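PDB 1TQG: chemotaxis protein cheA from Thermotoga maritima, which probably takes a phosphoryl group from the kinase domain of CheA and passes it to response regulators in chemotaxis signalling. Local coordinates for residues 40-45 against 70-75. Sequence-based numbering, arbitrary orientation.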
ATOM      1  N   GLU A  40     -10.252  -1.138   3.538  1.00 16.86           N
ATOM      2  CA  GLU A  40      -9.617  -1.986   2.553  1.00 19.47           C
ATOM      3  C   GLU A  40      -8.217  -1.516   2.201  1.00 17.57           C
ATOM      4  O   GLU A  40      -7.273  -2.285   2.056  1.00 18.12           O
ATOM      5  CB  GLU A  40     -10.394  -2.022   1.249  1.00 26.80           C
ATOM      6  CG  GLU A  40     -11.646  -2.793   1.200  1.00 30.09           C
ATOM      7  CD  GLU A  40     -12.323  -2.808  -0.160  1.00 33.45           C
ATOM      8  OE1 GLU A  40     -11.840  -2.509  -1.271  1.00 44.37           O
ATOM      9  OE2 GLU A  40     -13.492  -3.160  -0.035  1.00 32.70           O
ATOM     10  N   ALA A  41      -8.153  -0.216   1.965  1.00 16.56           N
ATOM     11  CA  ALA A  41      -6.847   0.347   1.649  1.00 17.13           C
ATOM     12  C   ALA A  41      -5.892   0.248   2.817  1.00 15.20           C
ATOM     13  O   ALA A  41      -4.702  -0.131   2.585  1.00 15.75           O
ATOM     14  CB  ALA A  41      -7.042   1.799   1.233  1.00 18.04           C
ATOM     15  N   PHE A  42      -6.343   0.581   4.017  1.00 14.66           N
ATOM     16  CA  PHE A  42      -5.523   0.395   5.184  1.00 14.43           C
ATOM     17  C   PHE A  42      -4.953  -1.036   5.283  1.00 13.74           C
ATOM     18  O   PHE A  42      -3.769  -1.220   5.510  1.00 14.36           O
ATOM     19  CB  PHE A  42      -6.352   0.797   6.445  1.00 14.72           C
ATOM     20  CG  PHE A  42      -5.585   0.433   7.712  1.00 15.53           C
ATOM     21  CD1 PHE A  42      -4.533   1.225   8.160  1.00 15.23           C
ATOM     22  CD2 PHE A  42      -5.897  -0.715   8.381  1.00 24.89           C
ATOM     23  CE1 PHE A  42      -3.773   0.836   9.240  1.00 20.28           C
ATOM     24  CE2 PHE A  42      -5.130  -1.113   9.472  1.00 28.41           C
ATOM     25  CZ  PHE A  42      -4.061  -0.328   9.889  1.00 26.47           C
ATOM     26  N   ARG A  43      -5.825  -2.035   5.100  1.00 14.45           N
ATOM     27  CA  ARG A  43      -5.450  -3.415   5.282  1.00 15.20           C
ATOM     28  C   ARG A  43      -4.357  -3.864   4.286  1.00 15.21           C
ATOM     29  O   ARG A  43      -3.417  -4.565   4.632  1.00 15.30           O
ATOM     30  CB  ARG A  43      -6.603  -4.383   5.138  1.00 16.69           C
ATOM     31  CG  ARG A  43      -7.611  -4.181   6.262  1.00 20.09           C
ATOM     32  CD  ARG A  43      -8.620  -5.279   6.236  1.00 25.48           C
ATOM     33  NE  ARG A  43      -9.636  -5.149   5.225  1.00 37.93           N
ATOM     34  CZ  ARG A  43     -10.848  -4.582   5.310  1.00 36.35           C
ATOM     35  NH1 ARG A  43     -11.301  -3.974   6.402  1.00 30.30           N
ATOM     36  NH2 ARG A  43     -11.635  -4.607   4.235  1.00 28.19           N
ATOM     37  N   ALA A  44      -4.525  -3.385   3.036  1.00 14.50           N
ATOM     38  CA  ALA A  44      -3.514  -3.738   2.020  1.00 14.34           C
ATOM     39  C   ALA A  44      -2.178  -3.111   2.353  1.00 13.63           C
ATOM     40  O   ALA A  44      -1.146  -3.747   2.251  1.00 14.29           O
ATOM     41  CB  ALA A  44      -4.035  -3.266   0.656  1.00 16.26           C
ATOM     42  N   LEU A  45      -2.173  -1.827   2.750  1.00 13.97           N
ATOM     43  CA  LEU A  45      -0.926  -1.170   3.128  1.00 13.09           C
ATOM     44  C   LEU A  45      -0.297  -1.830   4.324  1.00 13.76           C
ATOM     45  O   LEU A  45       0.940  -1.924   4.410  1.00 13.91           O
ATOM     46  CB  LEU A  45      -1.165   0.324   3.381  1.00 14.23           C
ATOM     47  CG  LEU A  45      -1.433   1.140   2.107  1.00 14.99           C
ATOM     48  CD1 LEU A  45      -2.113   2.448   2.499  1.00 17.38           C
ATOM     49  CD2 LEU A  45      -0.182   1.328   1.314  1.00 16.92           C
ATOM     50  N   ILE A  70      -1.751   7.503   7.075  1.00 15.87           N
ATOM     51  CA  ILE A  70      -2.775   8.365   6.430  1.00 15.51           C
ATOM     52  C   ILE A  70      -4.115   7.637   6.472  1.00 14.25           C
ATOM     53  O   ILE A  70      -5.105   8.230   6.921  1.00 15.66           O
ATOM     54  CB  ILE A  70      -2.346   8.722   5.037  1.00 16.61           C
ATOM     55  CG1 ILE A  70      -1.023   9.502   4.992  1.00 18.73           C
ATOM     56  CG2 ILE A  70      -3.475   9.510   4.368  1.00 18.14           C
ATOM     57  CD1 ILE A  70      -0.454   9.632   3.578  1.00 21.94           C
ATOM     58  N   LEU A  71      -4.156   6.380   6.005  1.00 14.69           N
ATOM     59  CA  LEU A  71      -5.418   5.664   5.974  1.00 14.86           C
ATOM     60  C   LEU A  71      -5.944   5.357   7.339  1.00 14.17           C
ATOM     61  O   LEU A  71      -7.174   5.317   7.527  1.00 15.11           O
ATOM     62  CB  LEU A  71      -5.353   4.369   5.129  1.00 15.83           C
ATOM     63  CG  LEU A  71      -5.398   4.484   3.616  1.00 16.41           C
ATOM     64  CD1 LEU A  71      -6.791   4.930   3.125  1.00 17.21           C
ATOM     65  CD2 LEU A  71      -4.348   5.392   3.048  1.00 20.11           C
ATOM     66  N   ASP A  72      -5.056   5.193   8.317  1.00 14.74           N
ATOM     67  CA  ASP A  72      -5.481   4.949   9.688  1.00 14.62           C
ATOM     68  C   ASP A  72      -6.121   6.174  10.295  1.00 14.22           C
ATOM     69  O   ASP A  72      -7.156   6.103  10.967  1.00 16.31           O
ATOM     70  CB  ASP A  72      -4.233   4.496  10.437  1.00 16.63           C
ATOM     71  CG  ASP A  72      -4.504   3.509  11.547  0.70 15.40           C
ATOM     72  OD1 ASP A  72      -5.650   3.090  11.787  0.70 18.22           O
ATOM     73  OD2 ASP A  72      -3.505   3.118  12.183  0.70 18.03           O
ATOM     74  N   LYS A  73      -5.526   7.335  10.031  1.00 14.56           N
ATOM     75  CA  LYS A  73      -6.185   8.605  10.446  1.00 14.51           C
ATOM     76  C   LYS A  73      -7.558   8.694   9.800  1.00 14.68           C
ATOM     77  O   LYS A  73      -8.549   9.039  10.450  1.00 16.72           O
ATOM     78  CB  LYS A  73      -5.277   9.769  10.134  1.00 15.48           C
ATOM     79  CG  LYS A  73      -4.028   9.892  11.039  1.00 17.07           C
ATOM     80  CD  LYS A  73      -3.207  11.102  10.578  1.00 20.32           C
ATOM     81  CE  LYS A  73      -2.008  11.284  11.470  1.00 25.02           C
ATOM     82  NZ  LYS A  73      -0.879  11.958  10.771  1.00 29.95           N
ATOM     83  N   ALA A  74      -7.654   8.352   8.517  1.00 14.28           N
ATOM     84  CA  ALA A  74      -8.916   8.528   7.822  1.00 13.70           C
ATOM     85  C   ALA A  74      -9.952   7.538   8.354  1.00 13.36           C
ATOM     86  O   ALA A  74     -11.122   7.863   8.496  1.00 14.79           O
ATOM     87  CB  ALA A  74      -8.682   8.333   6.341  1.00 13.54           C
ATOM     88  N   ARG A  75      -9.539   6.283   8.689  1.00 13.81           N
ATOM     89  CA  ARG A  75     -10.525   5.298   9.138  1.00 15.60           C
ATOM     90  C   ARG A  75     -11.054   5.673  10.535  1.00 15.47           C
ATOM     91  O   ARG A  75     -12.120   5.233  10.917  1.00 17.96           O
ATOM     92  CB  ARG A  75      -9.979   3.872   8.985  1.00 17.10           C
ATOM     93  CG  ARG A  75      -9.139   3.431  10.166  1.00 16.77           C
ATOM     94  CD  ARG A  75      -8.556   2.076   9.847  1.00 19.68           C
ATOM     95  NE  ARG A  75      -7.712   1.590  10.886  1.00 20.68           N
ATOM     96  CZ  ARG A  75      -7.999   0.686  11.840  1.00 21.57           C
ATOM     97  NH1 ARG A  75      -9.151   0.091  11.931  1.00 24.40           N
ATOM     98  NH2 ARG A  75      -7.041   0.355  12.721  1.00 29.24           N
TER
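Neighbouring antiparallel helices of the Hpt four-helix bundle meet where Phe-42 of helix 35-55 packs against Leu-71, Asp-72 and Arg-75 at the C-terminal end of helix 58-75. The segment axes approach to 9.0 Å. On the buried side, Leu-71 sends one methyl to each of two partners: CD1 lies 3.7 Å from Ala-41 CB, and CD2 is equally close to Leu-45 CD1, the two leucine side chains crossing at about a right angle. Ala-41 and Leu-45 also touch Leu-21 of helix 3-30, while Leu-71 reaches Ile-89 of helix 83-103, which ties the seam to the bundle core. Farther out, Phe-42 has its CG anti to the backbone N (chi1 172°), which lays the ring beside the last turn of the partner helix. Over one face the guanidinium of Arg-75 stacks with its plane tilted by 22°, NE above the ring centre and Arg-75 CZ 4.4 Å from the centroid of the Phe-42 ring, a cation-pi contact. Asp-72 approaches the same ring obliquely, with CG 3.6 Å from Phe-42 CE1. In the conformer described, its OD1 also pairs with Arg-75 NE at 2.7 Å, a salt bridge within helix 58-75, bent (145°) and meeting the anti side out of the carboxylate plane. With an alanine in place of Phe-42, the guanidinium is likely to lose the ring it lies on and turn more freely. Apolar core inside, aromatic-backed ion pair towards solvent: such layering suits a helix pair in an Hpt bundle.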